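Local coordinates for protein colicin B (PDB 1RH1) that kills Escherichia coli and closely related bacteria by forming channels that depolarise the cytoplasmic membrane and dissipate cellular energy, at residues Glu77-Asp82 with Glu135-Arg140; Ala257-Ser262 with Asp306-Lys311; Thr320-Thr325 with Asn357-Thr362. All coordinates share one frame; numbering follows the deposited sequence.

Contact 1 (Glu77-Asp82 with Glu135-Arg140)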
ATOM      1  N   GLU A  77      -0.166  27.899  30.479  1.00  6.04           N
ATOM      2  CA  GLU A  77      -0.434  28.856  31.547  1.00  6.50           C
ATOM      3  C   GLU A  77      -1.560  29.862  31.303  1.00  3.34           C
ATOM      4  O   GLU A  77      -1.496  31.000  31.762  1.00  2.00           O
ATOM      5  CB  GLU A  77       0.886  29.576  31.837  1.00  4.74           C
ATOM      6  CG  GLU A  77       1.739  28.694  32.727  1.00 12.30           C
ATOM      7  CD  GLU A  77       3.156  29.160  33.036  1.00 15.56           C
ATOM      8  OE1 GLU A  77       3.401  30.363  33.148  1.00 13.24           O
ATOM      9  OE2 GLU A  77       4.024  28.295  33.187  1.00 19.57           O
ATOM     10  N   LEU A  78      -2.651  29.470  30.641  1.00  5.30           N
ATOM     11  CA  LEU A  78      -3.723  30.404  30.339  1.00  6.60           C
ATOM     12  C   LEU A  78      -4.408  30.987  31.579  1.00 11.23           C
ATOM     13  O   LEU A  78      -4.592  32.210  31.698  1.00 12.80           O
ATOM     14  CB  LEU A  78      -4.766  29.712  29.444  1.00  2.00           C
ATOM     15  CG  LEU A  78      -5.933  30.587  28.963  1.00  2.00           C
ATOM     16  CD1 LEU A  78      -5.400  31.823  28.259  1.00  2.15           C
ATOM     17  CD2 LEU A  78      -6.824  29.808  28.043  1.00  2.00           C
ATOM     18  N   GLU A  79      -4.757  30.072  32.493  1.00  7.67           N
ATOM     19  CA  GLU A  79      -5.407  30.353  33.761  1.00  5.86           C
ATOM     20  C   GLU A  79      -4.509  31.071  34.752  1.00  5.30           C
ATOM     21  O   GLU A  79      -4.936  31.837  35.622  1.00  5.40           O
ATOM     22  CB  GLU A  79      -5.905  29.037  34.368  1.00  7.75           C
ATOM     23  CG  GLU A  79      -5.003  27.802  34.447  1.00  6.92           C
ATOM     24  CD  GLU A  79      -4.614  27.082  33.143  1.00 14.68           C
ATOM     25  OE1 GLU A  79      -5.439  26.938  32.228  1.00 19.94           O
ATOM     26  OE2 GLU A  79      -3.470  26.641  33.038  1.00 13.14           O
ATOM     27  N   GLU A  80      -3.216  30.806  34.577  1.00  7.16           N
ATOM     28  CA  GLU A  80      -2.184  31.405  35.387  1.00  4.13           C
ATOM     29  C   GLU A  80      -2.016  32.859  34.838  1.00  2.00           C
ATOM     30  O   GLU A  80      -1.260  33.663  35.366  1.00  2.00           O
ATOM     31  CB  GLU A  80      -0.975  30.345  35.281  1.00  2.00           C
ATOM     32  CG  GLU A  80      -0.908  29.045  36.254  1.00  3.21           C
ATOM     33  CD  GLU A  80      -1.210  27.528  35.909  1.00  2.00           C
ATOM     34  OE1 GLU A  80      -2.225  27.151  35.389  1.00  2.00           O
ATOM     35  OE2 GLU A  80      -0.474  26.614  36.236  1.00  2.00           O
ATOM     36  N   GLY A  81      -2.781  33.333  33.836  1.00  2.00           N
ATOM     37  CA  GLY A  81      -2.722  34.704  33.326  1.00  2.28           C
ATOM     38  C   GLY A  81      -2.225  34.951  31.883  1.00  8.77           C
ATOM     39  O   GLY A  81      -2.493  35.997  31.288  1.00  8.35           O
ATOM     40  N   ASP A  82      -1.495  34.022  31.251  1.00 10.91           N
ATOM     41  CA  ASP A  82      -0.837  34.192  29.960  1.00  9.79           C
ATOM     42  C   ASP A  82      -1.733  34.403  28.768  1.00  5.49           C
ATOM     43  O   ASP A  82      -2.957  34.460  28.902  1.00 10.53           O
ATOM     44  CB  ASP A  82       0.049  32.959  29.789  1.00 13.69           C
ATOM     45  CG  ASP A  82       1.100  32.901  28.679  1.00 14.74           C
ATOM     46  OD1 ASP A  82       1.149  31.860  28.025  1.00 15.91           O
ATOM     47  OD2 ASP A  82       1.863  33.855  28.479  1.00 16.76           O
ATOM     48  N   GLU A 135      -6.761  14.296  31.711  1.00 31.38           N
ATOM     49  CA  GLU A 135      -6.131  15.586  31.485  1.00 36.49           C
ATOM     50  C   GLU A 135      -7.007  16.569  30.769  1.00 35.93           C
ATOM     51  O   GLU A 135      -7.794  16.149  29.920  1.00 33.63           O
ATOM     52  CB  GLU A 135      -4.848  15.392  30.705  1.00 35.31           C
ATOM     53  CG  GLU A 135      -3.837  14.883  31.701  1.00 41.16           C
ATOM     54  CD  GLU A 135      -2.505  14.487  31.113  1.00 44.96           C
ATOM     55  OE1 GLU A 135      -1.532  15.177  31.429  1.00 48.26           O
ATOM     56  OE2 GLU A 135      -2.446  13.491  30.379  1.00 46.17           O
ATOM     57  N   GLN A 136      -6.882  17.850  31.173  1.00 33.64           N
ATOM     58  CA  GLN A 136      -7.641  18.936  30.545  1.00 35.37           C
ATOM     59  C   GLN A 136      -6.873  19.562  29.394  1.00 31.40           C
ATOM     60  O   GLN A 136      -7.440  20.068  28.415  1.00 28.35           O
ATOM     61  CB  GLN A 136      -7.994  20.043  31.581  1.00 38.00           C
ATOM     62  CG  GLN A 136      -8.511  21.451  31.115  1.00 42.90           C
ATOM     63  CD  GLN A 136      -9.848  21.608  30.359  1.00 47.14           C
ATOM     64  OE1 GLN A 136     -10.433  20.680  29.776  1.00 45.72           O
ATOM     65  NE2 GLN A 136     -10.347  22.853  30.351  1.00 41.47           N
ATOM     66  N   LYS A 137      -5.556  19.504  29.566  1.00 23.97           N
ATOM     67  CA  LYS A 137      -4.660  20.050  28.582  1.00 18.96           C
ATOM     68  C   LYS A 137      -4.396  19.139  27.395  1.00 17.54           C
ATOM     69  O   LYS A 137      -4.443  17.903  27.470  1.00 18.68           O
ATOM     70  CB  LYS A 137      -3.360  20.415  29.291  1.00 16.99           C
ATOM     71  CG  LYS A 137      -3.552  21.620  30.207  1.00  9.90           C
ATOM     72  CD  LYS A 137      -3.965  22.857  29.411  1.00  3.73           C
ATOM     73  CE  LYS A 137      -4.477  23.978  30.311  1.00  4.61           C
ATOM     74  NZ  LYS A 137      -3.512  24.351  31.336  1.00  2.24           N
ATOM     75  N   ILE A 138      -4.213  19.824  26.264  1.00 13.87           N
ATOM     76  CA  ILE A 138      -3.815  19.153  25.049  1.00  9.70           C
ATOM     77  C   ILE A 138      -2.304  19.234  24.989  1.00  7.27           C
ATOM     78  O   ILE A 138      -1.700  20.267  24.729  1.00  4.83           O
ATOM     79  CB  ILE A 138      -4.462  19.834  23.841  1.00 10.27           C
ATOM     80  CG1 ILE A 138      -5.946  19.537  23.885  1.00 10.38           C
ATOM     81  CG2 ILE A 138      -3.872  19.335  22.529  1.00 10.85           C
ATOM     82  CD1 ILE A 138      -6.702  20.309  22.798  1.00 12.39           C
ATOM     83  N   ILE A 139      -1.725  18.089  25.332  1.00  7.98           N
ATOM     84  CA  ILE A 139      -0.297  17.862  25.306  1.00  4.27           C
ATOM     85  C   ILE A 139       0.000  17.379  23.891  1.00  5.07           C
ATOM     86  O   ILE A 139      -0.886  16.876  23.186  1.00  6.58           O
ATOM     87  CB  ILE A 139       0.070  16.780  26.361  1.00  7.50           C
ATOM     88  CG1 ILE A 139      -0.242  17.280  27.757  1.00  7.36           C
ATOM     89  CG2 ILE A 139       1.551  16.453  26.321  1.00  8.98           C
ATOM     90  CD1 ILE A 139      -1.586  16.742  28.269  1.00  8.44           C
ATOM     91  N   ARG A 140       1.258  17.573  23.466  1.00  4.66           N
ATOM     92  CA  ARG A 140       1.776  17.085  22.192  1.00  3.05           C
ATOM     93  C   ARG A 140       3.297  16.851  22.232  1.00  2.00           C
ATOM     94  O   ARG A 140       4.069  17.697  22.656  1.00  3.10           O
ATOM     95  CB  ARG A 140       1.371  18.087  21.145  1.00  2.00           C
ATOM     96  CG  ARG A 140       1.061  17.244  19.962  1.00  2.00           C
ATOM     97  CD  ARG A 140      -0.328  17.305  19.372  1.00  2.00           C
ATOM     98  NE  ARG A 140      -1.359  16.882  20.284  1.00  2.00           N
ATOM     99  CZ  ARG A 140      -2.596  16.659  19.841  1.00  2.00           C
ATOM    100  NH1 ARG A 140      -2.910  16.810  18.553  1.00  2.00           N
ATOM    101  NH2 ARG A 140      -3.550  16.331  20.702  1.00  2.00           N
TER

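Contact 2 (Ala257-Ser262 with Asp306-Lys311)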
ATOM      1  N   ALA A 257       7.010  -0.876   9.637  1.00  4.68           N
ATOM      2  CA  ALA A 257       6.286   0.294  10.112  1.00  5.66           C
ATOM      3  C   ALA A 257       4.798   0.032  10.271  1.00  4.88           C
ATOM      4  O   ALA A 257       4.293  -0.983   9.776  1.00  9.96           O
ATOM      5  CB  ALA A 257       6.446   1.458   9.151  1.00  2.00           C
ATOM      6  N   GLY A 258       4.120   0.966  10.967  1.00  4.12           N
ATOM      7  CA  GLY A 258       2.706   0.862  11.235  1.00  2.00           C
ATOM      8  C   GLY A 258       1.830   0.962  10.002  1.00  2.00           C
ATOM      9  O   GLY A 258       2.238   1.386   8.933  1.00  2.00           O
ATOM     10  N   TYR A 259       0.584   0.542  10.166  1.00  3.86           N
ATOM     11  CA  TYR A 259      -0.417   0.615   9.125  1.00  7.78           C
ATOM     12  C   TYR A 259      -1.461   1.716   9.327  1.00  8.27           C
ATOM     13  O   TYR A 259      -2.180   2.032   8.372  1.00  9.97           O
ATOM     14  CB  TYR A 259      -1.117  -0.710   9.019  1.00  2.00           C
ATOM     15  CG  TYR A 259      -0.264  -1.802   8.432  1.00  3.19           C
ATOM     16  CD1 TYR A 259      -0.493  -2.190   7.113  1.00  2.00           C
ATOM     17  CD2 TYR A 259       0.695  -2.452   9.216  1.00  3.67           C
ATOM     18  CE1 TYR A 259       0.224  -3.247   6.565  1.00  2.00           C
ATOM     19  CE2 TYR A 259       1.425  -3.515   8.673  1.00  6.16           C
ATOM     20  CZ  TYR A 259       1.169  -3.906   7.351  1.00  6.35           C
ATOM     21  OH  TYR A 259       1.804  -5.013   6.836  1.00  5.80           O
ATOM     22  N   THR A 260      -1.607   2.316  10.520  1.00  7.17           N
ATOM     23  CA  THR A 260      -2.563   3.407  10.722  1.00  8.50           C
ATOM     24  C   THR A 260      -1.950   4.730  11.185  1.00  8.51           C
ATOM     25  O   THR A 260      -1.104   4.722  12.076  1.00  8.29           O
ATOM     26  CB  THR A 260      -3.667   3.052  11.758  1.00  5.98           C
ATOM     27  OG1 THR A 260      -2.956   2.572  12.882  1.00 11.35           O
ATOM     28  CG2 THR A 260      -4.666   2.003  11.350  1.00  5.55           C
ATOM     29  N   MET A 261      -2.318   5.880  10.602  1.00  8.00           N
ATOM     30  CA  MET A 261      -1.874   7.159  11.135  1.00 13.09           C
ATOM     31  C   MET A 261      -3.007   7.778  11.918  1.00 13.71           C
ATOM     32  O   MET A 261      -4.109   7.921  11.390  1.00 13.52           O
ATOM     33  CB  MET A 261      -1.443   8.152  10.037  1.00 19.48           C
ATOM     34  CG  MET A 261      -1.952   7.990   8.594  1.00 30.88           C
ATOM     35  SD  MET A 261      -1.098   9.031   7.365  1.00 38.23           S
ATOM     36  CE  MET A 261       0.540   8.329   7.455  1.00 34.46           C
ATOM     37  N   SER A 262      -2.744   8.089  13.201  1.00 14.78           N
ATOM     38  CA  SER A 262      -3.672   8.755  14.131  1.00 14.47           C
ATOM     39  C   SER A 262      -4.097  10.087  13.517  1.00 15.97           C
ATOM     40  O   SER A 262      -3.242  10.782  12.957  1.00 18.60           O
ATOM     41  CB  SER A 262      -2.953   8.970  15.475  1.00 15.91           C
ATOM     42  OG  SER A 262      -3.620   9.793  16.424  1.00 17.42           O
ATOM     43  N   ASP A 306      -3.582  -7.646   8.351  1.00 19.96           N
ATOM     44  CA  ASP A 306      -4.075  -8.903   7.790  1.00 21.11           C
ATOM     45  C   ASP A 306      -4.827  -8.733   6.493  1.00 16.60           C
ATOM     46  O   ASP A 306      -4.795  -9.610   5.641  1.00 17.90           O
ATOM     47  CB  ASP A 306      -4.985  -9.615   8.790  1.00 22.59           C
ATOM     48  CG  ASP A 306      -4.330 -10.074  10.102  1.00 32.64           C
ATOM     49  OD1 ASP A 306      -3.157  -9.774  10.383  1.00 37.11           O
ATOM     50  OD2 ASP A 306      -5.020 -10.746  10.873  1.00 41.50           O
ATOM     51  N   ASP A 307      -5.475  -7.587   6.318  1.00 15.22           N
ATOM     52  CA  ASP A 307      -6.201  -7.339   5.100  1.00 17.63           C
ATOM     53  C   ASP A 307      -5.239  -7.017   3.980  1.00 17.60           C
ATOM     54  O   ASP A 307      -5.502  -7.382   2.835  1.00 14.01           O
ATOM     55  CB  ASP A 307      -7.175  -6.196   5.320  1.00 20.89           C
ATOM     56  CG  ASP A 307      -8.288  -6.473   6.338  1.00 28.47           C
ATOM     57  OD1 ASP A 307      -8.583  -7.638   6.650  1.00 32.78           O
ATOM     58  OD2 ASP A 307      -8.868  -5.496   6.828  1.00 36.00           O
ATOM     59  N   PHE A 308      -4.108  -6.368   4.315  1.00 14.08           N
ATOM     60  CA  PHE A 308      -3.062  -6.057   3.352  1.00 12.19           C
ATOM     61  C   PHE A 308      -2.416  -7.352   2.897  1.00 15.11           C
ATOM     62  O   PHE A 308      -2.133  -7.544   1.718  1.00 15.23           O
ATOM     63  CB  PHE A 308      -2.028  -5.168   4.006  1.00  9.01           C
ATOM     64  CG  PHE A 308      -0.749  -4.984   3.206  1.00  4.23           C
ATOM     65  CD1 PHE A 308      -0.735  -4.162   2.083  1.00  6.12           C
ATOM     66  CD2 PHE A 308       0.408  -5.632   3.610  1.00  7.75           C
ATOM     67  CE1 PHE A 308       0.438  -3.983   1.360  1.00  4.21           C
ATOM     68  CE2 PHE A 308       1.578  -5.450   2.879  1.00  7.55           C
ATOM     69  CZ  PHE A 308       1.599  -4.627   1.757  1.00  7.20           C
ATOM     70  N   ARG A 309      -2.181  -8.205   3.897  1.00 14.42           N
ATOM     71  CA  ARG A 309      -1.631  -9.535   3.746  1.00 13.45           C
ATOM     72  C   ARG A 309      -2.501 -10.391   2.847  1.00 10.27           C
ATOM     73  O   ARG A 309      -2.007 -11.157   2.023  1.00 12.32           O
ATOM     74  CB  ARG A 309      -1.517 -10.145   5.140  1.00 18.26           C
ATOM     75  CG  ARG A 309      -1.163 -11.619   5.299  1.00 22.88           C
ATOM     76  CD  ARG A 309       0.080 -12.048   4.516  1.00 30.08           C
ATOM     77  NE  ARG A 309       1.307 -11.357   4.886  1.00 36.89           N
ATOM     78  CZ  ARG A 309       2.464 -12.024   5.036  1.00 42.47           C
ATOM     79  NH1 ARG A 309       2.552 -13.348   4.866  1.00 43.67           N
ATOM     80  NH2 ARG A 309       3.578 -11.351   5.312  1.00 45.88           N
ATOM     81  N   VAL A 310      -3.811 -10.266   2.999  1.00  8.90           N
ATOM     82  CA  VAL A 310      -4.696 -11.064   2.197  1.00  7.40           C
ATOM     83  C   VAL A 310      -4.716 -10.525   0.782  1.00  9.18           C
ATOM     84  O   VAL A 310      -4.564 -11.310  -0.144  1.00 14.16           O
ATOM     85  CB  VAL A 310      -6.058 -11.046   2.906  1.00  4.85           C
ATOM     86  CG1 VAL A 310      -7.216 -11.447   2.014  1.00  5.17           C
ATOM     87  CG2 VAL A 310      -5.960 -12.075   4.024  1.00  2.41           C
ATOM     88  N   LYS A 311      -4.807  -9.213   0.569  1.00  9.65           N
ATOM     89  CA  LYS A 311      -4.868  -8.632  -0.762  1.00  8.02           C
ATOM     90  C   LYS A 311      -3.600  -8.946  -1.514  1.00  4.53           C
ATOM     91  O   LYS A 311      -3.665  -9.266  -2.693  1.00  4.03           O
ATOM     92  CB  LYS A 311      -5.062  -7.120  -0.630  1.00  9.85           C
ATOM     93  CG  LYS A 311      -5.103  -6.280  -1.911  1.00 15.37           C
ATOM     94  CD  LYS A 311      -5.339  -4.781  -1.647  1.00 21.18           C
ATOM     95  CE  LYS A 311      -4.213  -4.152  -0.799  1.00 28.07           C
ATOM     96  NZ  LYS A 311      -4.560  -2.842  -0.260  1.00 29.80           N
TER

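Contact 3 (Thr320-Thr325 with Asn357-Thr362)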
ATOM      1  N   THR A 320       0.516 -14.799 -11.053  1.00 11.96           N
ATOM      2  CA  THR A 320       1.327 -15.929 -11.460  1.00 10.88           C
ATOM      3  C   THR A 320       0.528 -16.922 -12.284  1.00 11.04           C
ATOM      4  O   THR A 320       1.110 -17.527 -13.181  1.00 14.64           O
ATOM      5  CB  THR A 320       1.966 -16.685 -10.240  1.00 12.13           C
ATOM      6  OG1 THR A 320       1.010 -17.594  -9.744  1.00 17.30           O
ATOM      7  CG2 THR A 320       2.394 -15.763  -9.113  1.00  7.47           C
ATOM      8  N   VAL A 321      -0.773 -17.134 -12.030  1.00  9.83           N
ATOM      9  CA  VAL A 321      -1.520 -18.096 -12.846  1.00  5.99           C
ATOM     10  C   VAL A 321      -1.881 -17.471 -14.180  1.00  7.20           C
ATOM     11  O   VAL A 321      -1.984 -18.155 -15.193  1.00  4.24           O
ATOM     12  CB  VAL A 321      -2.829 -18.605 -12.141  1.00  6.55           C
ATOM     13  CG1 VAL A 321      -2.376 -19.085 -10.790  1.00  6.81           C
ATOM     14  CG2 VAL A 321      -3.911 -17.571 -11.922  1.00  4.64           C
ATOM     15  N   LEU A 322      -2.032 -16.151 -14.211  1.00  5.32           N
ATOM     16  CA  LEU A 322      -2.289 -15.504 -15.473  1.00  5.91           C
ATOM     17  C   LEU A 322      -1.006 -15.532 -16.306  1.00  7.37           C
ATOM     18  O   LEU A 322      -1.129 -15.799 -17.506  1.00  4.28           O
ATOM     19  CB  LEU A 322      -2.778 -14.059 -15.224  1.00  4.03           C
ATOM     20  CG  LEU A 322      -4.189 -13.813 -14.667  1.00  3.05           C
ATOM     21  CD1 LEU A 322      -4.258 -12.390 -14.168  1.00  4.93           C
ATOM     22  CD2 LEU A 322      -5.258 -14.043 -15.719  1.00  2.00           C
ATOM     23  N   THR A 323       0.214 -15.351 -15.734  1.00  6.20           N
ATOM     24  CA  THR A 323       1.404 -15.394 -16.582  1.00  9.88           C
ATOM     25  C   THR A 323       1.680 -16.802 -17.052  1.00  8.86           C
ATOM     26  O   THR A 323       1.975 -16.957 -18.232  1.00 14.28           O
ATOM     27  CB  THR A 323       2.696 -14.907 -15.918  1.00  8.65           C
ATOM     28  OG1 THR A 323       3.022 -15.824 -14.888  1.00 18.92           O
ATOM     29  CG2 THR A 323       2.556 -13.486 -15.419  1.00  9.81           C
ATOM     30  N   LYS A 324       1.571 -17.834 -16.209  1.00  7.72           N
ATOM     31  CA  LYS A 324       1.694 -19.187 -16.710  1.00  8.31           C
ATOM     32  C   LYS A 324       0.608 -19.469 -17.759  1.00  6.68           C
ATOM     33  O   LYS A 324       0.940 -20.086 -18.770  1.00 10.75           O
ATOM     34  CB  LYS A 324       1.580 -20.190 -15.563  1.00  9.97           C
ATOM     35  CG  LYS A 324       1.901 -21.657 -15.895  1.00 12.54           C
ATOM     36  CD  LYS A 324       3.331 -21.776 -16.416  1.00 18.74           C
ATOM     37  CE  LYS A 324       3.930 -23.184 -16.412  1.00 23.81           C
ATOM     38  NZ  LYS A 324       3.299 -24.095 -17.345  1.00 24.85           N
ATOM     39  N   THR A 325      -0.650 -19.008 -17.637  1.00  6.81           N
ATOM     40  CA  THR A 325      -1.667 -19.311 -18.639  1.00  5.67           C
ATOM     41  C   THR A 325      -1.290 -18.754 -19.996  1.00  6.05           C
ATOM     42  O   THR A 325      -1.302 -19.466 -20.993  1.00  2.00           O
ATOM     43  CB  THR A 325      -3.028 -18.748 -18.206  1.00  2.65           C
ATOM     44  OG1 THR A 325      -3.368 -19.459 -17.036  1.00  2.00           O
ATOM     45  CG2 THR A 325      -4.140 -18.965 -19.200  1.00  2.00           C
ATOM     46  N   ASN A 357      -3.581  -9.749 -19.112  1.00 12.62           N
ATOM     47  CA  ASN A 357      -4.036  -8.474 -18.574  1.00 13.26           C
ATOM     48  C   ASN A 357      -5.411  -8.522 -17.912  1.00 13.63           C
ATOM     49  O   ASN A 357      -5.848  -7.562 -17.277  1.00 14.51           O
ATOM     50  CB  ASN A 357      -4.084  -7.442 -19.683  1.00 13.72           C
ATOM     51  CG  ASN A 357      -2.766  -7.269 -20.392  1.00  8.58           C
ATOM     52  OD1 ASN A 357      -2.791  -6.956 -21.578  1.00 10.25           O
ATOM     53  ND2 ASN A 357      -1.626  -7.474 -19.719  1.00  4.24           N
ATOM     54  N   PHE A 358      -6.092  -9.660 -18.061  1.00 12.74           N
ATOM     55  CA  PHE A 358      -7.417  -9.919 -17.555  1.00  9.06           C
ATOM     56  C   PHE A 358      -7.601  -9.693 -16.070  1.00  9.38           C
ATOM     57  O   PHE A 358      -8.721  -9.741 -15.594  1.00 10.68           O
ATOM     58  CB  PHE A 358      -7.737 -11.317 -17.903  1.00  4.69           C
ATOM     59  CG  PHE A 358      -9.207 -11.577 -17.899  1.00  2.00           C
ATOM     60  CD1 PHE A 358      -9.920 -11.291 -19.047  1.00  2.00           C
ATOM     61  CD2 PHE A 358      -9.812 -12.135 -16.777  1.00  2.00           C
ATOM     62  CE1 PHE A 358     -11.278 -11.568 -19.084  1.00  2.46           C
ATOM     63  CE2 PHE A 358     -11.158 -12.411 -16.811  1.00  2.00           C
ATOM     64  CZ  PHE A 358     -11.887 -12.126 -17.964  1.00  6.48           C
ATOM     65  N   GLN A 359      -6.546  -9.440 -15.300  1.00 12.49           N
ATOM     66  CA  GLN A 359      -6.649  -9.119 -13.890  1.00 13.58           C
ATOM     67  C   GLN A 359      -7.606  -7.951 -13.634  1.00 14.21           C
ATOM     68  O   GLN A 359      -7.582  -6.872 -14.240  1.00 13.00           O
ATOM     69  CB  GLN A 359      -5.245  -8.823 -13.421  1.00 12.98           C
ATOM     70  CG  GLN A 359      -5.113  -8.706 -11.920  1.00 17.67           C
ATOM     71  CD  GLN A 359      -3.679  -8.981 -11.490  1.00 26.98           C
ATOM     72  OE1 GLN A 359      -2.759  -9.014 -12.319  1.00 32.18           O
ATOM     73  NE2 GLN A 359      -3.446  -9.210 -10.192  1.00 27.93           N
ATOM     74  N   GLY A 360      -8.533  -8.244 -12.740  1.00 11.73           N
ATOM     75  CA  GLY A 360      -9.556  -7.281 -12.395  1.00 15.22           C
ATOM     76  C   GLY A 360     -10.777  -7.392 -13.310  1.00 15.29           C
ATOM     77  O   GLY A 360     -11.860  -6.915 -12.935  1.00 18.20           O
ATOM     78  N   LYS A 361     -10.638  -7.995 -14.509  1.00  9.76           N
ATOM     79  CA  LYS A 361     -11.764  -8.178 -15.409  1.00  4.34           C
ATOM     80  C   LYS A 361     -12.582  -9.410 -15.029  1.00  4.95           C
ATOM     81  O   LYS A 361     -12.245 -10.221 -14.148  1.00  4.71           O
ATOM     82  CB  LYS A 361     -11.240  -8.277 -16.843  1.00  6.70           C
ATOM     83  CG  LYS A 361     -10.473  -7.017 -17.262  1.00 13.52           C
ATOM     84  CD  LYS A 361      -9.745  -7.158 -18.599  1.00 18.34           C
ATOM     85  CE  LYS A 361      -8.630  -6.107 -18.762  1.00 21.11           C
ATOM     86  NZ  LYS A 361      -7.572  -6.604 -19.636  1.00 22.33           N
ATOM     87  N   THR A 362     -13.718  -9.479 -15.712  1.00  2.50           N
ATOM     88  CA  THR A 362     -14.760 -10.456 -15.447  1.00  4.79           C
ATOM     89  C   THR A 362     -14.980 -11.365 -16.642  1.00  2.00           C
ATOM     90  O   THR A 362     -15.090 -10.785 -17.726  1.00  3.33           O
ATOM     91  CB  THR A 362     -16.014  -9.631 -15.086  1.00  7.99           C
ATOM     92  OG1 THR A 362     -15.650  -8.978 -13.879  1.00 11.93           O
ATOM     93  CG2 THR A 362     -17.305 -10.417 -14.888  1.00  6.57           C
TER

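Contact 1 (Glu77-Asp82 with Glu135-Arg140)
Glu-79 and Lys-137 reach each other through folded chains: Glu-79 has CG lodged between its backbone N and carbonyl carbon (chi1 48°) and bends again at chi2, while the Lys-137 chain turns at chi2 and once more just before NZ. They meet from opposite directions and form a surface salt bridge between two loops of the N-terminal, mixed-sheet part of colicin B. One loop joins strands 70-73 and 87-90; the other runs into strand 139-146, which pairs antiparallel with 70-73.

Glu-79 sits inside a type I turn from Leu-78 to Gly-81. Gly-81 N bonds to Leu-78 O at 3.0 Å and Asp-82 N to Glu-77 O at 3.1 Å, the paired bonds of a Schellman motif, here without a regular helix before it. Gly-81 takes a positive phi of 114°, where a side chain would press on the preceding carbonyl oxygen. The neighbouring Glu-80 brings a second acid group close, its OE1 2.7 Å from Glu-79 OE2, a spacing consistent with one of the two being protonated. Lys-137 NZ also makes a weak bond to Asp-75 O, at the base of the same loop. The ammonium group does not straddle the carboxylate evenly: Lys-137 NZ lies 2.9 Å from Glu-79 OE2, on its syn side and 27° out of plane, but 3.3 Å from Glu-79 OE1.

Contact 2 (Ala257-Ser262 with Asp306-Lys311)
Phe-308, on the long helix 291-340, receives the edge of the Tyr-259 ring in an offset edge-to-face pair. Entering the segment 306-311, Asp-306 and Asp-307 belong to regular helix: their carbonyl oxygens accept the amides of Val-310 and Lys-311, at 2.9 Å between Asp-306 O and Val-310 N. Phe-308 follows, with CG anti to the backbone N (chi1 169°), which carries its ring out from the helix to cross the tyrosine side chain at about a right angle. The ring centroids of Tyr-259 and Phe-308 are 5.8 Å apart and the planes stand at 61°. Phe-308 CD2 takes most of the contact, lying 3.6 Å from Tyr-259 OH and 3.8 Å from Tyr-259 CE1, close to the plane of the tyrosine ring. One residue on, Arg-309 turns to Glu-116 in a long, weak ion pair.

Arg-119 makes a cation-pi contact with the same tyrosine, and Glu-301, earlier on the helix, accepts the Tyr-259 amide. The tyrosine thus packs on the helix just where strand 260-262 begins, the strand that pairs in parallel with 20-22 of the TonB box, the motif typical of TonB-dependent colicins.

Contact 3 (Thr320-Thr325 with Asn357-Thr362)
An apolar helix-to-loop contact inside the helical pore-forming part of the protein joins Leu-322 of the long helix 291-340 to Phe-358 and Gln-359, in the loop between helices 342-357 and 366-376. The leucine divides its two methyl groups between the two loop residues. CD1 does the closer touching, with Leu-322 CD1 3.8 Å from Gln-359 CB and 3.9 Å from Gln-359 N, so this methyl rests on the root of the glutamine and on its backbone. The other branch, Leu-322 CD2, lies 4.3 Å from Phe-358 CB. The phenylalanine offers its CB here while its ring swings away from the helix.

Gln-359 crosses the leucine obliquely. Its first torsion, -170°, sets CG opposite its own amide nitrogen, and the chain stays extended beyond; its amide runs back along helix 291-340, over Glu-318 and Lys-319, where NE2 makes a weak hydrogen bond to Glu-315 O.

The loop takes its shape from a type II turn from Phe-358 to Lys-361, closed by Lys-361 N to Phe-358 O at 2.8 Å. Gly-360 is the third residue of this turn, with phi 89°, where a side chain would press on the carbonyl oxygen of Gln-359. Lys-361 CB sits 3.8 Å above the plane of the Phe-358 ring, over its centre, so that the beta carbon of the lysine covers that face.

On the helix side, Val-321 O is gripped twice, by Thr-325 N and by Thr-325 OG1, which approach from opposite faces of its plane; the hydroxyl bond, Thr-325 OG1 to Val-321 O, spans 2.6 Å. Around the contact, helix 342-357 packs Ile-355 against Leu-322 and Thr-325, while helix 457-472, within a predicted transmembrane segment, brings Ser-462 to Leu-322 and Leu-461 to Phe-358.

How the contacts relate
From the N terminus the three contacts follow in series, and none nests in or crosses another. Contact 1 closes a loop of 52 residues, containing both helix and strand, at the periphery of the N-terminal domain. Contact 2 then closes 43 residues that lead from the strand beside the TonB box through the last sheet strands into helix 291-340. That helix continues into contact 3, which closes a 31-residue, almost wholly helical excursion within the pore-forming domain. Contacts 2 and 3, with centres 25 Å apart, are therefore linked by one continuous helix bridging the two domains, whereas contacts 1 and 3 lie 59 Å apart between centres.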